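PDB 5XNS: segregation and condensation protein A from Pyrococcus furiosus, which probably acts as the kleisin subunit of the prokaryotic SMC condensin complex, its C-terminal winged-helix domain, the part described here, joining it to an SMC protein. Local coordinates for residues 44-47 with 48-51. Residues are numbered along the deposited sequence; the frame is centred on the assembly and turned at random.
Sequences YLLF and LENM
L48 and M51 pack back against the carbonyls of Y44 and F47 in a local i to i+4 contact at the C-terminal end of helix 35-50, in a domain whose helices and small antiparallel sheet are consistent with the winged-helix end of a kleisin. Four successive backbone bonds carry the last turn. L48 N reaches Y44 O at 2.9 Å and E49 N reaches L45 O at 2.8 Å. N50 N to L46 O follows at 2.9 Å, and the series ends with M51 N on F47 O, longer at 3.2 Å, where the chain leaves the helix.

The side chains divide the helix surface by partner. The flat ring of Y44 suits its place against the side chains of Y5, V6 and L9 of helix 3-20, while L45 and L46 reach I56 of strand 54-58; L48, touching V6 and V54, joins both elements, a place suited to a branched aliphatic group. Its CG sits 3.5 Å from Y44 O.

E49 is buried, yet its carboxylate is satisfied: OE2 accepts a hydrogen bond from I56 N, and OE1 forms a salt bridge with a basic side chain and a hydrogen bond with a polar one, both on the chain of another protein. An extended chain with CG anti to N (chi1 -176°) carries the acid out to these partners, and the nearby positive charge would probably favour its ionised form. N50 also serves the interface, its short amide suited to a place where OD1 is hydrogen-bonded to the backbone of that other chain, against which L46 and F47 pack. The flexible thioether of M51 suits the exposed helix end: bent at chi3 (-72°), it folds back until CE lies 3.2 Å from F47 O.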
loop_
_atom_site.group_PDB
_atom_site.type_symbol
_atom_site.label_atom_id
_atom_site.label_comp_id
_atom_site.label_asym_id
_atom_site.label_seq_id
_atom_site.Cartn_x
_atom_site.Cartn_y
_atom_site.Cartn_z
ATOM N N TYR B 44 -7.563 -1.416 25.709
ATOM C CA TYR B 44 -7.113 -1.276 27.090
ATOM C C TYR B 44 -6.599 -2.607 27.633
ATOM O O TYR B 44 -5.594 -2.648 28.358
ATOM C CB TYR B 44 -8.255 -0.719 27.942
ATOM C CG TYR B 44 -8.564 0.747 27.641
ATOM C CD1 TYR B 44 -7.812 1.456 26.714
ATOM C CD2 TYR B 44 -9.584 1.413 28.293
ATOM C CE1 TYR B 44 -8.073 2.782 26.438
ATOM C CE2 TYR B 44 -9.857 2.742 28.025
ATOM C CZ TYR B 44 -9.098 3.423 27.097
ATOM O OH TYR B 44 -9.365 4.753 26.816
ATOM N N LEU B 45 -7.257 -3.711 27.266
ATOM C CA LEU B 45 -6.747 -5.020 27.642
ATOM C C LEU B 45 -5.392 -5.291 26.986
ATOM O O LEU B 45 -4.469 -5.795 27.638
ATOM C CB LEU B 45 -7.769 -6.096 27.286
ATOM C CG LEU B 45 -9.032 -6.049 28.147
ATOM C CD1 LEU B 45 -10.115 -6.913 27.527
ATOM C CD2 LEU B 45 -8.753 -6.463 29.612
ATOM N N LEU B 46 -5.226 -4.909 25.717
ATOM C CA LEU B 46 -3.927 -5.130 25.084
ATOM C C LEU B 46 -2.846 -4.283 25.740
ATOM O O LEU B 46 -1.696 -4.726 25.856
ATOM C CB LEU B 46 -4.003 -4.856 23.585
ATOM C CG LEU B 46 -4.942 -5.847 22.912
ATOM C CD1 LEU B 46 -5.525 -5.236 21.636
ATOM C CD2 LEU B 46 -4.240 -7.162 22.637
ATOM N N PHE B 47 -3.190 -3.054 26.156
ATOM C CA PHE B 47 -2.267 -2.255 26.963
ATOM C C PHE B 47 -1.880 -3.001 28.240
ATOM O O PHE B 47 -0.696 -3.101 28.592
ATOM C CB PHE B 47 -2.891 -0.898 27.309
ATOM C CG PHE B 47 -2.991 0.069 26.139
ATOM C CD1 PHE B 47 -2.442 -0.233 24.901
ATOM C CD2 PHE B 47 -3.644 1.284 26.291
ATOM C CE1 PHE B 47 -2.530 0.664 23.838
ATOM C CE2 PHE B 47 -3.742 2.183 25.238
ATOM C CZ PHE B 47 -3.183 1.875 24.013
ATOM N N LEU B 48 -2.877 -3.536 28.949
ATOM C CA LEU B 48 -2.590 -4.247 30.187
ATOM C C LEU B 48 -1.763 -5.496 29.918
ATOM O O LEU B 48 -0.903 -5.867 30.723
ATOM C CB LEU B 48 -3.895 -4.586 30.915
ATOM C CG LEU B 48 -4.565 -3.404 31.647
ATOM C CD1 LEU B 48 -5.985 -3.742 32.026
ATOM C CD2 LEU B 48 -3.784 -2.970 32.886
ATOM N N GLU B 49 -1.996 -6.157 28.788
ATOM C CA GLU B 49 -1.237 -7.369 28.523
ATOM C C GLU B 49 0.206 -7.050 28.159
ATOM O O GLU B 49 1.115 -7.780 28.559
ATOM C CB GLU B 49 -1.896 -8.192 27.425
ATOM C CG GLU B 49 -1.170 -9.506 27.197
ATOM C CD GLU B 49 -1.912 -10.431 26.282
ATOM O OE1 GLU B 49 -2.375 -9.951 25.222
ATOM O OE2 GLU B 49 -2.031 -11.633 26.632
ATOM N N ASN B 50 0.436 -5.951 27.438
ATOM C CA ASN B 50 1.802 -5.588 27.087
ATOM C C ASN B 50 2.615 -5.213 28.320
ATOM O O ASN B 50 3.842 -5.335 28.308
ATOM C CB ASN B 50 1.794 -4.439 26.079
ATOM C CG ASN B 50 3.055 -4.401 25.243
ATOM O OD1 ASN B 50 3.297 -5.295 24.422
ATOM N ND2 ASN B 50 3.875 -3.384 25.461
ATOM N N MET B 51 1.956 -4.754 29.382
ATOM C CA MET B 51 2.609 -4.458 30.651
ATOM C C MET B 51 2.673 -5.659 31.585
ATOM O O MET B 51 3.151 -5.517 32.714
ATOM C CB MET B 51 1.895 -3.316 31.381
ATOM C CG MET B 51 1.810 -2.023 30.623
ATOM S SD MET B 51 0.791 -0.828 31.529
ATOM C CE MET B 51 -0.850 -1.470 31.328
#